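PDB 5M41: nigritoxine from Vibrio nigripulchritudo, which is a bacterial toxin active against crustaceans and insects, built on a new fold, whose mode of action is not known from its structure alone. Local coordinates for residues Lys59-Asp62 with Ala63-Leu67; Asn123-Ser126 with Phe127-Asn130. All blocks are in the same frame, centred on the assembly; numbering follows the deposited sequence. Where two conformers were deposited one is given.

Contact 1 (Lys59-Asp62 with Ala63-Leu67); sequences KNLD and AYNAL
The backbone of L61 and D62 leads into helix 62-67, where N65 N donates to L61 O at 2.6 Å and A66 N to D62 O at 2.7 Å. These are the i to i+4 bonds of the first turn. The next bond of the series, L67 N to A63 O, lies within the second segment. The side chains of L61 and Y64 run side by side and point the same way. Methyl CD2 of L61 meets the ring at Y64 CD2, 3.4 Å away, coming at an oblique angle. The same ring makes a cation-pi contact with R53 of helix 34-54, and L61 also touches R53. The arrangement is the first turn of a short alpha-helix. L61 holds the N-cap position, so the carbonyl that starts the helix belongs to a leucine. No side-chain bond from L61 to the turn can therefore cap it. N65 sits one turn further on. Its CG stands anti to its own carbonyl carbon (chi1 -66°), which swings the amide back over L61. As modelled, N65 OD1 lies 2.8 Å from L61 O and 3.0 Å from L61 CB. Two acceptors face each other there, so oxygen and nitrogen of this amide may have been modelled the wrong way round. CB of A66 packs 3.3 Å from D62 O. A66 is buried and touches V76, while L67 turns its side chain to Q42, I45 and I46 of helix 34-54.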
loop_
_atom_site.group_PDB
_atom_site.type_symbol
_atom_site.label_atom_id
_atom_site.label_comp_id
_atom_site.label_asym_id
_atom_site.label_seq_id
_atom_site.Cartn_x
_atom_site.Cartn_y
_atom_site.Cartn_z
ATOM N N LYS A 59 31.861 -25.441 -34.930
ATOM C CA LYS A 59 30.597 -24.687 -34.759
ATOM C C LYS A 59 29.335 -25.444 -35.197
ATOM O O LYS A 59 28.310 -24.825 -35.461
ATOM C CB LYS A 59 30.649 -23.291 -35.424
ATOM C CG LYS A 59 31.917 -22.485 -35.174
ATOM C CD LYS A 59 32.111 -22.126 -33.709
ATOM C CE LYS A 59 33.449 -21.441 -33.493
ATOM N NZ LYS A 59 33.570 -20.884 -32.118
ATOM N N ASN A 60 29.422 -26.778 -35.253
ATOM C CA ASN A 60 28.298 -27.666 -35.597
ATOM C C ASN A 60 27.053 -27.364 -34.781
ATOM O O ASN A 60 27.141 -27.214 -33.572
ATOM C CB ASN A 60 28.666 -29.135 -35.342
ATOM C CG ASN A 60 29.786 -29.635 -36.239
ATOM O OD1 ASN A 60 30.534 -28.854 -36.832
ATOM N ND2 ASN A 60 29.909 -30.953 -36.336
ATOM N N LEU A 61 25.899 -27.302 -35.440
ATOM C CA LEU A 61 24.632 -27.033 -34.756
ATOM C C LEU A 61 23.742 -28.278 -34.650
ATOM O O LEU A 61 22.540 -28.150 -34.418
ATOM C CB LEU A 61 23.857 -25.899 -35.454
ATOM C CG LEU A 61 24.299 -24.435 -35.350
ATOM C CD1 LEU A 61 23.770 -23.623 -36.526
ATOM C CD2 LEU A 61 23.851 -23.804 -34.044
ATOM N N ASP A 62 24.321 -29.471 -34.810
ATOM C CA ASP A 62 23.516 -30.697 -34.898
ATOM C C ASP A 62 22.680 -30.926 -33.647
ATOM O O ASP A 62 21.453 -30.947 -33.711
ATOM C CB ASP A 62 24.392 -31.908 -35.207
ATOM C CG ASP A 62 25.084 -31.792 -36.560
ATOM O OD1 ASP A 62 24.443 -31.341 -37.542
ATOM O OD2 ASP A 62 26.279 -32.138 -36.634
ATOM N N ALA A 63 23.353 -31.065 -32.512
ATOM C CA ALA A 63 22.680 -31.258 -31.240
ATOM C C ALA A 63 21.714 -30.104 -30.995
ATOM O O ALA A 63 20.541 -30.336 -30.724
ATOM C CB ALA A 63 23.694 -31.369 -30.121
ATOM N N TYR A 64 22.218 -28.875 -31.126
ATOM C CA TYR A 64 21.428 -27.631 -31.054
ATOM C C TYR A 64 20.128 -27.712 -31.879
ATOM O O TYR A 64 19.040 -27.550 -31.346
ATOM C CB TYR A 64 22.311 -26.461 -31.523
ATOM C CG TYR A 64 22.072 -25.104 -30.876
ATOM C CD1 TYR A 64 22.431 -24.858 -29.542
ATOM C CD2 TYR A 64 21.534 -24.044 -31.618
ATOM C CE1 TYR A 64 22.225 -23.608 -28.959
ATOM C CE2 TYR A 64 21.333 -22.786 -31.053
ATOM C CZ TYR A 64 21.670 -22.569 -29.726
ATOM O OH TYR A 64 21.455 -21.316 -29.174
ATOM N N ASN A 65 20.250 -27.997 -33.171
ATOM C CA ASN A 65 19.090 -28.109 -34.061
ATOM C C ASN A 65 18.191 -29.300 -33.813
ATOM O O ASN A 65 16.976 -29.194 -33.949
ATOM C CB ASN A 65 19.540 -28.155 -35.531
ATOM C CG ASN A 65 20.184 -26.867 -35.983
ATOM O OD1 ASN A 65 21.268 -26.877 -36.573
ATOM N ND2 ASN A 65 19.521 -25.739 -35.711
ATOM N N ALA A 66 18.773 -30.447 -33.485
ATOM C CA ALA A 66 17.967 -31.652 -33.310
ATOM C C ALA A 66 17.153 -31.538 -32.033
ATOM O O ALA A 66 16.144 -32.225 -31.861
ATOM C CB ALA A 66 18.838 -32.886 -33.265
ATOM N N LEU A 67 17.621 -30.668 -31.138
ATOM C CA LEU A 67 16.940 -30.357 -29.886
ATOM C C LEU A 67 15.944 -29.226 -30.129
ATOM O O LEU A 67 14.764 -29.381 -29.839
ATOM C CB LEU A 67 17.960 -29.955 -28.826
ATOM C CG LEU A 67 17.508 -29.790 -27.387
ATOM C CD1 LEU A 67 17.526 -31.118 -26.669
ATOM C CD2 LEU A 67 18.433 -28.817 -26.696
#

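Contact 2 (Asn123-Ser126 with Phe127-Asn130); sequences NDES and FRQN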
loop_
_atom_site.group_PDB
_atom_site.type_symbol
_atom_site.label_atom_id
_atom_site.label_comp_id
_atom_site.label_asym_id
_atom_site.label_seq_id
_atom_site.Cartn_x
_atom_site.Cartn_y
_atom_site.Cartn_z
ATOM N N ASN A 123 35.721 -36.456 -9.862
ATOM C CA ASN A 123 35.456 -36.815 -8.477
ATOM C C ASN A 123 34.716 -35.776 -7.616
ATOM O O ASN A 123 34.430 -36.052 -6.448
ATOM C CB ASN A 123 36.775 -37.235 -7.810
ATOM C CG ASN A 123 37.811 -36.148 -7.860
ATOM O OD1 ASN A 123 37.525 -34.992 -7.567
ATOM N ND2 ASN A 123 39.026 -36.511 -8.252
ATOM N N ASP A 124 34.370 -34.618 -8.181
ATOM C CA ASP A 124 33.767 -33.473 -7.470
ATOM C C ASP A 124 32.385 -33.815 -6.907
ATOM O O ASP A 124 31.648 -34.615 -7.503
ATOM C CB ASP A 124 33.657 -32.282 -8.455
ATOM C CG ASP A 124 33.227 -30.960 -7.786
ATOM O OD1 ASP A 124 33.993 -30.414 -6.958
ATOM O OD2 ASP A 124 32.142 -30.443 -8.125
ATOM N N GLU A 125 32.029 -33.179 -5.797
ATOM C CA GLU A 125 30.771 -33.355 -5.122
ATOM C C GLU A 125 29.591 -33.005 -6.041
ATOM O O GLU A 125 28.518 -33.597 -5.930
ATOM C CB GLU A 125 30.777 -32.495 -3.841
ATOM C CG GLU A 125 29.586 -32.659 -2.892
ATOM C CD GLU A 125 29.319 -34.104 -2.466
ATOM O OE1 GLU A 125 30.247 -34.933 -2.476
ATOM O OE2 GLU A 125 28.158 -34.419 -2.111
ATOM N N SER A 126 29.797 -32.071 -6.970
ATOM C CA SER A 126 28.734 -31.693 -7.886
ATOM C C SER A 126 28.330 -32.833 -8.837
ATOM O O SER A 126 27.274 -32.749 -9.476
ATOM C CB SER A 126 29.091 -30.425 -8.665
ATOM O OG SER A 126 30.026 -30.701 -9.693
ATOM N N PHE A 127 29.174 -33.865 -8.939
ATOM C CA PHE A 127 28.849 -35.088 -9.685
ATOM C C PHE A 127 28.262 -36.130 -8.740
ATOM O O PHE A 127 27.237 -36.763 -9.026
ATOM C CB PHE A 127 30.086 -35.646 -10.403
ATOM C CG PHE A 127 30.456 -34.879 -11.643
ATOM C CD1 PHE A 127 30.005 -35.290 -12.893
ATOM C CD2 PHE A 127 31.206 -33.701 -11.558
ATOM C CE1 PHE A 127 30.327 -34.565 -14.035
ATOM C CE2 PHE A 127 31.527 -32.967 -12.704
ATOM C CZ PHE A 127 31.095 -33.408 -13.941
ATOM N N ARG A 128 28.890 -36.255 -7.584
ATOM C CA ARG A 128 28.501 -37.235 -6.620
ATOM C C ARG A 128 27.070 -37.025 -6.124
ATOM O O ARG A 128 26.372 -38.009 -5.871
ATOM C CB ARG A 128 29.453 -37.196 -5.438
ATOM C CG ARG A 128 29.346 -38.430 -4.562
ATOM C CD ARG A 128 30.473 -38.443 -3.540
ATOM N NE ARG A 128 30.091 -39.256 -2.401
ATOM C CZ ARG A 128 29.438 -38.792 -1.340
ATOM N NH1 ARG A 128 29.109 -37.506 -1.259
ATOM N NH2 ARG A 128 29.118 -39.623 -0.355
ATOM N N GLN A 129 26.678 -35.755 -5.970
ATOM C CA GLN A 129 25.325 -35.324 -5.537
ATOM C C GLN A 129 24.222 -35.821 -6.458
ATOM O O GLN A 129 23.066 -35.842 -6.079
ATOM C CB GLN A 129 25.220 -33.802 -5.641
ATOM C CG GLN A 129 25.485 -33.029 -4.389
ATOM C CD GLN A 129 25.586 -31.539 -4.683
ATOM O OE1 GLN A 129 25.250 -31.053 -5.783
ATOM N NE2 GLN A 129 26.079 -30.802 -3.704
ATOM N N ASN A 130 24.577 -36.121 -7.699
ATOM C CA ASN A 130 23.599 -36.528 -8.703
ATOM C C ASN A 130 23.139 -37.970 -8.560
ATOM O O ASN A 130 22.257 -38.428 -9.319
ATOM C CB ASN A 130 24.151 -36.271 -10.103
ATOM C CG ASN A 130 24.155 -34.792 -10.472
ATOM O OD1 ASN A 130 23.313 -34.042 -10.011
ATOM N ND2 ASN A 130 25.081 -34.379 -11.335
HETATM O O HOH W 1 24.556 -31.994 -8.785
#
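E125 reaches both R128 and Q129, one turn ahead. Its chain bends at chi2 (54°), which brings the carboxylate round to R128. E125 OE1 forms a salt bridge with R128 NH1 at 3.1 Å, using its syn lone pair. The oxygen lies at the guanidinium edge, slightly tilted from its plane, and the two planar groups are 48° apart. Q129 N donates to E125 O at 2.8 Å, and Q129 CG packs against that same oxygen. S126 is buried. A water lies 2.9 Å from S126 O and 2.7 Å from N130 OD1, though it has more acceptors in reach than protons. The strongest polar partner of N130 is N102, whose ND2 also bonds S126 O; N130 OD1 accepts from N85. S126 OG approaches the F127 ring obliquely, 3.7 Å from F127 CD2, and the ring packs on M86 and L100. D124 O lies at the ring edge and accepts from both F127 N and R128 N. In one of its two conformers D124 OD2 also takes S126 N at 3.1 Å and S126 OG at 2.6 Å. With D124 at the N-cap, this is the first turn of a short helix against an antiparallel sheet, capped at least in that conformer.

How the contacts relate
The two contacts follow one another along the chain, contact 1 first, and share no residue. The centres of contact 1 and contact 2 are about 27 Å apart, and the nearest atoms of contacts 1 and 2 about 17 Å apart, so they do not touch. Each is the first turn of a short helix, 62-67 and 125-128. Between them run four strands of one five-stranded antiparallel sheet, from 77-80 to 110-113; the fifth, 170-173, comes later. Helix 62-67 of contact 1 packs on helix 34-54. Contact 2 touches helix 195-203, which begins at D195, a residue of the magnesium site. Both lie on the same side of the chain's centre, in the N-terminal part of the toxin.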